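Local coordinates for molybdopterin-guanine dinucleotide biosynthesis protein B (Bacillus subtilis subsp. spizizenii, PDB 4OYH) that probably binds GTP and hydrolyses it weakly, and may act as an adapter in making and using the molybdopterin guanine dinucleotide cofactor, at residues G42-H47 and L106-F111; I12-G17 and A114-V119; T24-R29 and V162-V167; T136-Y141 and P154-D159. The protein carries 2 engineered substitutions. One frame throughout, in Å; residues are numbered along the deposited sequence.

Contact 1 (G42-H47 and L106-F111). With SO4 (sulfate ion), chain G.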
# COMPACT_ATOMS: atom_id res chain seq x y z
N GLY A 42 -2.90 -10.79 -8.02
CA GLY A 42 -2.23 -9.56 -7.68
C GLY A 42 -1.25 -9.18 -8.78
O GLY A 42 -0.95 -9.96 -9.65
N CYS A 43 -0.74 -7.97 -8.71
CA CYS A 43 0.20 -7.46 -9.67
C CYS A 43 1.28 -6.66 -8.95
O CYS A 43 1.01 -5.87 -8.03
CB CYS A 43 -0.49 -6.60 -10.74
SG CYS A 43 0.46 -6.59 -12.26
N LEU A 44 2.51 -6.92 -9.33
CA LEU A 44 3.66 -6.28 -8.69
C LEU A 44 4.69 -5.90 -9.76
O LEU A 44 5.09 -6.69 -10.65
CB LEU A 44 4.25 -7.18 -7.62
CG LEU A 44 5.56 -6.65 -7.00
CD1 LEU A 44 5.29 -5.45 -6.15
CD2 LEU A 44 6.30 -7.73 -6.18
N LYS A 45 5.04 -4.63 -9.70
CA LYS A 45 5.99 -4.03 -10.62
C LYS A 45 7.20 -3.64 -9.84
O LYS A 45 7.07 -2.92 -8.84
CB LYS A 45 5.36 -2.82 -11.34
CG LYS A 45 6.36 -1.97 -12.08
CD LYS A 45 5.67 -0.93 -12.96
CE LYS A 45 6.66 0.03 -13.59
NZ LYS A 45 6.21 1.45 -13.48
N HIS A 46 8.38 -4.12 -10.24
CA HIS A 46 9.65 -3.59 -9.72
C HIS A 46 10.03 -2.29 -10.44
O HIS A 46 9.89 -2.18 -11.65
CB HIS A 46 10.77 -4.59 -9.90
CG HIS A 46 12.01 -4.28 -9.12
ND1 HIS A 46 11.98 -3.86 -7.81
CD2 HIS A 46 13.31 -4.33 -9.47
CE1 HIS A 46 13.22 -3.67 -7.38
NE2 HIS A 46 14.04 -3.95 -8.37
N HIS A 47 10.50 -1.31 -9.68
CA HIS A 47 10.96 -0.03 -10.27
C HIS A 47 12.36 0.31 -9.78
O HIS A 47 13.34 -0.30 -10.22
CB HIS A 47 9.99 1.08 -9.92
CG HIS A 47 10.53 2.46 -10.15
ND1 HIS A 47 11.56 3.00 -9.40
CD2 HIS A 47 10.17 3.42 -11.03
CE1 HIS A 47 11.81 4.22 -9.81
NE2 HIS A 47 10.98 4.51 -10.80
N LEU A 106 0.00 -14.42 -8.35
CA LEU A 106 0.71 -13.16 -8.54
C LEU A 106 1.43 -13.06 -9.88
O LEU A 106 2.18 -13.95 -10.30
CB LEU A 106 1.67 -12.95 -7.38
CG LEU A 106 2.61 -11.73 -7.47
CD1 LEU A 106 1.82 -10.38 -7.42
CD2 LEU A 106 3.61 -11.83 -6.37
N LEU A 107 1.13 -11.94 -10.55
CA LEU A 107 1.79 -11.48 -11.76
C LEU A 107 2.84 -10.47 -11.37
O LEU A 107 2.52 -9.48 -10.72
CB LEU A 107 0.79 -10.82 -12.73
CG LEU A 107 0.72 -11.19 -14.21
CD1 LEU A 107 0.16 -10.05 -15.00
CD2 LEU A 107 2.01 -11.62 -14.77
N ILE A 108 4.09 -10.72 -11.74
CA ILE A 108 5.16 -9.76 -11.44
C ILE A 108 5.73 -9.18 -12.75
O ILE A 108 6.08 -9.93 -13.66
CB ILE A 108 6.29 -10.42 -10.66
CG1 ILE A 108 5.72 -11.18 -9.45
CG2 ILE A 108 7.32 -9.36 -10.31
CD1 ILE A 108 6.70 -11.47 -8.37
N GLU A 109 5.81 -7.85 -12.84
CA GLU A 109 6.62 -7.20 -13.88
C GLU A 109 8.04 -6.96 -13.32
O GLU A 109 8.18 -6.26 -12.32
CB GLU A 109 5.95 -5.90 -14.34
CG GLU A 109 6.82 -4.96 -15.20
CD GLU A 109 6.02 -3.77 -15.78
OE1 GLU A 109 6.65 -2.78 -16.21
OE2 GLU A 109 4.78 -3.81 -15.82
N GLY A 110 9.09 -7.53 -13.93
CA GLY A 110 10.47 -7.33 -13.43
C GLY A 110 11.05 -8.39 -12.46
O GLY A 110 10.59 -9.52 -12.52
N PHE A 111 11.96 -8.02 -11.55
CA PHE A 111 12.84 -8.94 -10.76
C PHE A 111 13.34 -10.10 -11.57
O PHE A 111 13.13 -11.27 -11.17
CB PHE A 111 12.18 -9.55 -9.50
CG PHE A 111 11.57 -8.53 -8.59
CD1 PHE A 111 12.34 -7.93 -7.54
CD2 PHE A 111 10.31 -8.09 -8.85
CE1 PHE A 111 11.76 -6.88 -6.72
CE2 PHE A 111 9.63 -7.09 -8.06
CZ PHE A 111 10.37 -6.47 -7.01
S SO4 G . 14.76 -5.99 -12.79
O1 SO4 G . 15.28 -5.53 -11.50
O2 SO4 G . 13.40 -5.53 -13.01
O3 SO4 G . 15.60 -5.48 -13.87
O4 SO4 G . 14.82 -7.43 -12.75
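Leu44 O takes the N-H of Glu109, with Glu109 N 2.6 Å from Leu44 O and nearly in line with the carbonyl, and a weaker CA-H contact from Ile108, whose CA lies 3.2 Å from Leu44 O. This is the middle of a parallel ladder between strands 42-46 and 106-109, continued by Leu44 N on Leu107 O and by His46 N on Glu109 O. On one face Leu44 sets CD2 3.9 Å from Phe111 CE2, the two side chains crossing at about a right angle. On the other, Lys45 and Glu109 run alongside each other; Lys45 CE comes within 3.8 Å of Glu109 OE1, but Lys45 NZ stays 5.1 Å from Glu109 OE1, whose long, weak ion pair is with Lys23. At the end of strand 42-46, His46 CB sits over the Phe111 face, 3.6 Å from the ring centroid; with CG anti to the backbone N (chi1 -166°) the imidazole lies against the CE1-CZ side of Phe111, planes 33° apart. A sulfate lies at the imidazole edge, its O1 3.1 Å from His46 CD2, and takes a weak bond from Phe111 N. With only the CB of an alanine here, Phe111 CE1 and CZ would probably lose the imidazole beside them, and Glu76 O of the second subunit its weak bond from ND1. Residues 43-46 also pair with a strand of that subunit, so backbone bonding carries the sheet through the dimer interface, while the backbone after strand 106-109 holds a sulfate, consistent with a place that can accept an anion.

Contact 2 (I12-G17 and A114-V119)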
# COMPACT_ATOMS: atom_id res chain seq x y z
N ILE A 12 2.88 -18.11 -9.37
CA ILE A 12 3.64 -16.91 -9.66
C ILE A 12 4.14 -16.99 -11.10
O ILE A 12 4.78 -17.93 -11.50
CB ILE A 12 4.84 -16.75 -8.72
CG1 ILE A 12 4.35 -16.69 -7.27
CG2 ILE A 12 5.66 -15.48 -9.07
CD1 ILE A 12 5.43 -16.36 -6.24
N VAL A 13 3.81 -15.98 -11.88
CA VAL A 13 4.48 -15.80 -13.14
C VAL A 13 5.03 -14.40 -13.27
O VAL A 13 4.41 -13.40 -12.84
CB VAL A 13 3.57 -16.09 -14.30
CG1 VAL A 13 4.34 -16.03 -15.59
CG2 VAL A 13 2.97 -17.47 -14.12
N GLN A 14 6.20 -14.32 -13.87
CA GLN A 14 6.80 -13.03 -14.12
C GLN A 14 6.82 -12.67 -15.62
O GLN A 14 6.78 -13.52 -16.52
CB GLN A 14 8.20 -12.98 -13.57
CG GLN A 14 8.42 -13.49 -12.20
CD GLN A 14 9.89 -13.45 -11.80
OE1 GLN A 14 10.47 -14.45 -11.36
NE2 GLN A 14 10.49 -12.28 -11.91
N VAL A 15 6.88 -11.37 -15.86
CA VAL A 15 7.14 -10.80 -17.18
C VAL A 15 8.37 -9.90 -17.13
O VAL A 15 8.45 -8.97 -16.33
CB VAL A 15 5.95 -9.99 -17.68
CG1 VAL A 15 6.27 -9.45 -19.06
CG2 VAL A 15 4.72 -10.86 -17.71
N VAL A 16 9.35 -10.25 -17.96
CA VAL A 16 10.61 -9.53 -18.02
C VAL A 16 10.93 -9.19 -19.46
O VAL A 16 10.55 -9.90 -20.38
CB VAL A 16 11.78 -10.33 -17.40
CG1 VAL A 16 11.45 -10.76 -16.02
CG2 VAL A 16 12.19 -11.46 -18.25
N GLY A 17 11.66 -8.10 -19.65
CA GLY A 17 11.84 -7.48 -20.95
C GLY A 17 12.36 -6.06 -20.74
O GLY A 17 11.99 -5.42 -19.75
N ALA A 114 14.79 -13.25 -9.87
CA ALA A 114 13.97 -14.20 -9.11
C ALA A 114 13.90 -15.53 -9.83
O ALA A 114 14.02 -15.56 -11.06
CB ALA A 114 12.51 -13.62 -8.86
N PRO A 115 13.68 -16.62 -9.08
CA PRO A 115 13.52 -18.01 -9.54
C PRO A 115 12.17 -18.38 -10.18
O PRO A 115 12.02 -19.50 -10.63
CB PRO A 115 13.68 -18.81 -8.26
CG PRO A 115 13.19 -17.85 -7.18
CD PRO A 115 13.70 -16.53 -7.61
N TYR A 116 11.20 -17.48 -10.23
CA TYR A 116 9.85 -17.93 -10.61
C TYR A 116 9.72 -18.03 -12.08
O TYR A 116 10.52 -17.48 -12.83
CB TYR A 116 8.80 -17.01 -10.00
CG TYR A 116 9.02 -16.91 -8.53
CD1 TYR A 116 8.65 -17.97 -7.68
CD2 TYR A 116 9.68 -15.83 -7.98
CE1 TYR A 116 8.90 -17.91 -6.32
CE2 TYR A 116 9.94 -15.75 -6.62
CZ TYR A 116 9.53 -16.81 -5.78
OH TYR A 116 9.77 -16.75 -4.43
N PRO A 117 8.75 -18.83 -12.53
CA PRO A 117 8.62 -18.99 -13.97
C PRO A 117 8.38 -17.63 -14.62
O PRO A 117 7.77 -16.79 -13.99
CB PRO A 117 7.40 -19.88 -14.13
CG PRO A 117 7.16 -20.49 -12.77
CD PRO A 117 7.70 -19.51 -11.78
N LYS A 118 8.84 -17.40 -15.84
CA LYS A 118 8.73 -16.08 -16.38
C LYS A 118 8.59 -16.12 -17.86
O LYS A 118 9.00 -17.06 -18.50
CB LYS A 118 9.92 -15.25 -15.98
CG LYS A 118 11.24 -15.92 -16.05
CD LYS A 118 12.30 -15.06 -15.39
CE LYS A 118 12.17 -14.99 -13.89
NZ LYS A 118 12.85 -16.12 -13.19
N VAL A 119 7.93 -15.11 -18.37
CA VAL A 119 7.77 -14.95 -19.80
C VAL A 119 8.72 -13.80 -20.19
O VAL A 119 8.79 -12.78 -19.48
CB VAL A 119 6.29 -14.70 -20.13
CG1 VAL A 119 6.13 -14.01 -21.46
CG2 VAL A 119 5.54 -16.04 -20.10
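Gln14 and Lys118 lie side by side and point the same way, on one face of the parallel sheet of this P-loop NTPase fold, where strand 12-16 runs next to strand 118-122. Beyond CG the Gln14 chain is extended and brings OE1 to 3.1 Å from Lys118 CE. The same oxygen reaches the edge of the Tyr116 ring, in its plane, with the amide and ring planes turned 61° apart; Tyr116 N gives Gln14 OE1 only a weak, bent bond of 3.3 Å. The other end of the amide is better anchored, since Gln14 NE2 bonds to Phe111 O. Lys118 starts with CG wedged between its backbone N and carbonyl carbon (chi1 42°) and bends again at its last two torsions, so that Lys118 NZ curls back to Tyr116 O at 2.7 Å. The ammonium thus links Lys118 back to Tyr116 and across to Val134 O; an approach to Ala114 O is too short to be trusted. Tyr116 is clamped across its ring: Ile12 CD1 sits over one face, 4.0 Å from the ring centroid, and Pro115 CG over the opposite one. Ile12 CG2 also presses on Tyr116 CB at 3.6 Å. Pro117 has no amide hydrogen to offer, and Pro117 CD abuts Ile12 O at 3.3 Å. The ladder proper follows, with Gln14 N on Pro117 O and Val119 N on Gln14 O. Val15 and Val119 face the other way, against Phe26 of helix 23-35. The last rung, just before Gly17, where the probable P-loop begins, is Val16 N to Val119 O, 3.0 Å and nearly straight at 169°.

Contact 3 (T24-R29 and V162-V167). Engineered in segment 162-167: Leu166 (natural residue Phe). With SO4 (sulfate ion), chain F.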
# COMPACT_ATOMS: atom_id res chain seq x y z
N THR A 24 3.69 -3.82 -20.35
CA THR A 24 2.47 -3.47 -19.61
C THR A 24 1.20 -3.74 -20.42
O THR A 24 0.15 -4.05 -19.85
CB THR A 24 2.46 -2.01 -19.05
OG1 THR A 24 1.40 -1.26 -19.63
CG2 THR A 24 3.78 -1.31 -19.25
N THR A 25 1.29 -3.74 -21.75
CA THR A 25 0.16 -4.18 -22.57
C THR A 25 -0.09 -5.66 -22.41
O THR A 25 -1.20 -6.08 -22.23
CB THR A 25 0.38 -3.87 -24.06
OG1 THR A 25 -0.18 -2.59 -24.34
CG2 THR A 25 -0.32 -4.86 -24.95
N PHE A 26 0.95 -6.45 -22.51
CA PHE A 26 0.82 -7.86 -22.23
C PHE A 26 0.17 -8.13 -20.86
O PHE A 26 -0.82 -8.86 -20.78
CB PHE A 26 2.20 -8.51 -22.32
CG PHE A 26 2.16 -9.96 -22.28
CD1 PHE A 26 1.32 -10.65 -23.10
CD2 PHE A 26 2.97 -10.65 -21.38
CE1 PHE A 26 1.28 -12.04 -23.03
CE2 PHE A 26 2.94 -12.01 -21.32
CZ PHE A 26 2.10 -12.72 -22.14
N ILE A 27 0.70 -7.52 -19.81
CA ILE A 27 0.15 -7.62 -18.46
C ILE A 27 -1.31 -7.19 -18.41
O ILE A 27 -2.16 -7.86 -17.81
CB ILE A 27 1.01 -6.80 -17.46
CG1 ILE A 27 2.23 -7.64 -17.01
CG2 ILE A 27 0.23 -6.40 -16.20
CD1 ILE A 27 3.54 -6.87 -16.95
N GLU A 28 -1.61 -6.09 -19.07
CA GLU A 28 -2.96 -5.57 -19.15
C GLU A 28 -3.93 -6.58 -19.71
O GLU A 28 -4.98 -6.82 -19.13
CB GLU A 28 -2.99 -4.36 -20.06
CG GLU A 28 -3.13 -3.07 -19.39
CD GLU A 28 -3.90 -2.13 -20.28
OE1 GLU A 28 -3.44 -1.93 -21.43
OE2 GLU A 28 -4.96 -1.61 -19.84
N ARG A 29 -3.58 -7.12 -20.87
CA ARG A 29 -4.32 -8.22 -21.46
C ARG A 29 -4.52 -9.38 -20.50
O ARG A 29 -5.63 -9.90 -20.36
CB ARG A 29 -3.62 -8.72 -22.71
CG ARG A 29 -4.44 -8.58 -23.97
CD ARG A 29 -4.53 -7.13 -24.43
NE ARG A 29 -4.25 -6.98 -25.86
CZ ARG A 29 -3.12 -7.35 -26.47
NH1 ARG A 29 -2.12 -7.91 -25.79
NH2 ARG A 29 -2.98 -7.15 -27.77
N VAL A 162 -2.86 -17.02 -27.29
CA VAL A 162 -2.41 -18.24 -26.62
C VAL A 162 -1.38 -17.87 -25.55
O VAL A 162 -1.37 -18.47 -24.48
CB VAL A 162 -1.79 -19.24 -27.61
CG1 VAL A 162 -1.31 -20.48 -26.89
CG2 VAL A 162 -2.81 -19.62 -28.65
N ALA A 163 -0.55 -16.86 -25.83
CA ALA A 163 0.50 -16.45 -24.92
C ALA A 163 -0.08 -15.85 -23.67
O ALA A 163 0.45 -16.09 -22.61
CB ALA A 163 1.47 -15.46 -25.59
N VAL A 164 -1.18 -15.09 -23.75
CA VAL A 164 -1.77 -14.64 -22.50
C VAL A 164 -2.50 -15.81 -21.82
O VAL A 164 -2.55 -15.88 -20.59
CB VAL A 164 -2.74 -13.42 -22.64
CG1 VAL A 164 -2.46 -12.61 -23.90
CG2 VAL A 164 -4.16 -13.84 -22.53
N ASP A 165 -3.03 -16.74 -22.62
CA ASP A 165 -3.72 -17.94 -22.09
C ASP A 165 -2.71 -18.88 -21.43
O ASP A 165 -3.02 -19.57 -20.46
CB ASP A 165 -4.48 -18.69 -23.19
CG ASP A 165 -5.82 -18.03 -23.59
OD1 ASP A 165 -6.33 -17.16 -22.84
OD2 ASP A 165 -6.39 -18.41 -24.64
N LEU A 166 -1.49 -18.90 -21.95
CA LEU A 166 -0.45 -19.71 -21.37
C LEU A 166 -0.15 -19.16 -20.00
O LEU A 166 0.08 -19.91 -19.07
CB LEU A 166 0.81 -19.73 -22.27
CG LEU A 166 2.03 -20.48 -21.75
CD1 LEU A 166 2.92 -20.89 -22.87
CD2 LEU A 166 2.88 -19.65 -20.82
N VAL A 167 -0.18 -17.85 -19.83
CA VAL A 167 0.18 -17.33 -18.52
C VAL A 167 -0.91 -17.64 -17.51
O VAL A 167 -0.62 -17.97 -16.36
CB VAL A 167 0.44 -15.82 -18.56
CG1 VAL A 167 0.69 -15.29 -17.16
CG2 VAL A 167 1.61 -15.51 -19.44
S SO4 F . 7.19 -1.63 -21.66
O1 SO4 F . 8.14 -0.57 -21.30
O2 SO4 F . 6.22 -1.71 -20.58
O3 SO4 F . 6.60 -1.41 -22.98
O4 SO4 F . 7.86 -2.92 -21.77
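Phe26 carries most of this helix-helix contact, and does so through apolar touches. Its CG stands anti to the backbone N (chi1 -171°), which carries the ring across to helix 162-167. There Phe26 CE1 lies 3.9 Å from Val164 CG1, and Phe26 CZ is equally far from Val167 CG2; Ala163 CB adds a looser touch on CE1. Both valine methyls approach the ring obliquely. Arg29 adds only the root of its chain, with Arg29 CB 4.2 Å from Val164 CG1. Polar atoms play little part: Ala163 O lies at the ring edge, in its plane, 3.8 Å from Phe26 CZ, and no hydrogen bond joins the two segments. Asp165 forms a salt bridge with Lys33 and takes no part in the contact. The helix axes pass 10.2 Å apart at 66°, a wide crossing bridged by one long side chain, with Val15 and Ile140 of the sheet lying against the same ring. Near the start of helix 23-35 a sulfate is bound by the backbone amides of Asn20, Gly22 and Lys23; a weak bond from Thr24 N is doubtful. Strand, loop, helix and amide-held anion together are consistent with a Walker A P-loop, at residues thought to bind GTP.

Contact 4 (T136-Y141 and P154-D159). With SO4 (sulfate ion), chain H.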
# COMPACT_ATOMS: atom_id res chain seq x y z
N THR A 136 12.50 -19.80 -17.51
CA THR A 136 11.85 -19.13 -18.61
C THR A 136 10.91 -20.12 -19.26
O THR A 136 11.37 -21.19 -19.67
CB THR A 136 12.86 -18.61 -19.64
OG1 THR A 136 13.71 -17.64 -19.02
CG2 THR A 136 12.16 -17.99 -20.84
N ILE A 137 9.62 -19.79 -19.38
CA ILE A 137 8.64 -20.78 -19.86
C ILE A 137 8.10 -20.43 -21.21
O ILE A 137 7.37 -21.25 -21.84
CB ILE A 137 7.47 -20.99 -18.87
CG1 ILE A 137 6.79 -19.67 -18.52
CG2 ILE A 137 8.01 -21.70 -17.59
CD1 ILE A 137 5.44 -19.79 -17.84
N ALA A 138 8.43 -19.22 -21.66
CA ALA A 138 8.07 -18.79 -23.01
C ALA A 138 8.77 -17.53 -23.43
O ALA A 138 9.23 -16.75 -22.61
CB ALA A 138 6.60 -18.56 -23.10
N ILE A 139 8.84 -17.34 -24.74
CA ILE A 139 9.37 -16.12 -25.28
C ILE A 139 8.35 -15.50 -26.17
O ILE A 139 7.78 -16.15 -27.04
CB ILE A 139 10.67 -16.35 -26.07
CG1 ILE A 139 11.80 -16.73 -25.11
CG2 ILE A 139 11.05 -15.08 -26.87
CD1 ILE A 139 12.79 -17.61 -25.72
N ILE A 140 8.09 -14.23 -25.91
CA ILE A 140 7.44 -13.35 -26.84
C ILE A 140 8.52 -12.52 -27.53
O ILE A 140 9.04 -11.56 -26.98
CB ILE A 140 6.47 -12.43 -26.12
CG1 ILE A 140 5.38 -13.24 -25.46
CG2 ILE A 140 5.84 -11.45 -27.09
CD1 ILE A 140 4.61 -12.44 -24.52
N TYR A 141 8.91 -12.88 -28.74
CA TYR A 141 9.84 -11.99 -29.41
C TYR A 141 8.91 -10.76 -29.71
O TYR A 141 7.70 -10.92 -29.59
CB TYR A 141 10.50 -12.65 -30.65
CG TYR A 141 11.57 -13.74 -30.49
CD1 TYR A 141 12.88 -13.45 -30.09
CD2 TYR A 141 11.29 -15.06 -30.83
CE1 TYR A 141 13.85 -14.46 -30.00
CE2 TYR A 141 12.26 -16.07 -30.72
CZ TYR A 141 13.53 -15.76 -30.32
OH TYR A 141 14.49 -16.74 -30.21
N PRO A 154 8.28 -22.61 -25.77
CA PRO A 154 7.43 -22.13 -26.86
C PRO A 154 7.71 -20.67 -27.26
O PRO A 154 8.12 -19.91 -26.41
CB PRO A 154 6.03 -22.30 -26.27
CG PRO A 154 6.22 -22.21 -24.84
CD PRO A 154 7.50 -22.95 -24.59
N ILE A 155 7.43 -20.31 -28.51
CA ILE A 155 7.64 -18.96 -29.06
C ILE A 155 6.36 -18.40 -29.66
O ILE A 155 5.73 -19.06 -30.48
CB ILE A 155 8.71 -18.93 -30.17
CG1 ILE A 155 9.95 -19.72 -29.79
CG2 ILE A 155 9.04 -17.50 -30.51
CD1 ILE A 155 10.69 -19.19 -28.61
N PHE A 156 6.00 -17.18 -29.28
CA PHE A 156 4.77 -16.55 -29.73
C PHE A 156 5.02 -15.24 -30.47
O PHE A 156 6.10 -14.67 -30.34
CB PHE A 156 3.91 -16.25 -28.55
CG PHE A 156 3.62 -17.42 -27.73
CD1 PHE A 156 2.69 -18.34 -28.14
CD2 PHE A 156 4.26 -17.61 -26.55
CE1 PHE A 156 2.41 -19.41 -27.38
CE2 PHE A 156 3.98 -18.69 -25.78
CZ PHE A 156 3.07 -19.58 -26.20
N HIS A 157 4.03 -14.76 -31.23
CA HIS A 157 4.01 -13.33 -31.54
C HIS A 157 3.39 -12.55 -30.37
O HIS A 157 2.58 -13.09 -29.58
CB HIS A 157 3.28 -12.93 -32.87
CG HIS A 157 2.22 -13.87 -33.38
ND1 HIS A 157 2.49 -14.91 -34.22
CD2 HIS A 157 0.86 -13.81 -33.26
CE1 HIS A 157 1.35 -15.53 -34.54
NE2 HIS A 157 0.36 -14.87 -33.98
N ALA A 158 3.78 -11.28 -30.28
CA ALA A 158 3.38 -10.39 -29.18
C ALA A 158 1.87 -10.33 -28.94
O ALA A 158 1.43 -10.22 -27.78
CB ALA A 158 3.92 -8.99 -29.43
N ASP A 159 1.09 -10.41 -30.01
CA ASP A 159 -0.36 -10.25 -29.92
C ASP A 159 -1.09 -11.59 -29.95
O ASP A 159 -2.32 -11.62 -30.05
CB ASP A 159 -0.86 -9.36 -31.06
CG ASP A 159 -0.18 -8.00 -31.08
OD1 ASP A 159 -0.02 -7.40 -29.99
OD2 ASP A 159 0.20 -7.54 -32.18
S SO4 H . 15.82 -22.11 -18.11
O1 SO4 H . 17.24 -21.88 -18.36
O2 SO4 H . 15.52 -22.36 -16.71
O3 SO4 H . 15.15 -20.89 -18.50
O4 SO4 H . 15.32 -23.25 -18.86
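Ile155 packs against both Ile139 and Tyr141 on one face of the outermost parallel pairing of the sheet, where short strand 155-156 closes its edge beside strand 136-141. Its two branches do different work. CG2 abuts the edge of the Tyr141 ring, near the ring plane, with Ile155 CG2 3.3 Å from Tyr141 CD2, although that ring is poorly ordered. CD1 is folded over by chi2 of -64°, and Ile155 CD1 lands 3.8 Å from Ile139 CB. Ile139 CG2 lies over the centre of one face of the Tyr141 ring. Cut back to an alanine, position 155 is likely to leave a gap beside Ile139 and the Tyr141 edge without its support. On the opposite face Ala138 is the small bump: Ala138 CB meets the edge of the Phe156 ring, in plane, 3.8 Å from Phe156 CE2. Ile140 CG2 presses into the turn after the strand, 3.4 Å from Ala158 CA, and Phe156 packs on Ala163 and the engineered Leu166 of helix 161-171. Pro154 fits its ring against the backbone, with Pro154 CD 3.2 Å from Ile137 O. Two bonds zip the strands: Ile139 N to Pro154 O, and Phe156 N to Ile139 O at 3.0 Å. Beyond them the chains, running 43° apart, diverge, and Tyr141 N is already 3.7 Å from Phe156 O.

In the fold
Contacts 1, 2 and 4 are pairings within one parallel sheet, whereas contact 3 joins two helices against a face of it. Contacts 1, 2 and 3 are buried; contacts 1 and 2 adjoin through strands 105-109 and 12-16, and Gln14 of contact 2 reaches Gly110 and Phe111 of contact 1. Contact 4, whose centre lies about 15 Å from the centre of the chain, is partly exposed and ends the sheet, while strand 41-46 at the far side is continued by the second subunit. Phe26 of contact 3 meets both Val119 of contact 2 and Ile140 of contact 4. Chemistry follows place: backbone ladders in the sheet, a buried amide and ammonium in contact 2, mainly apolar contacts in 3.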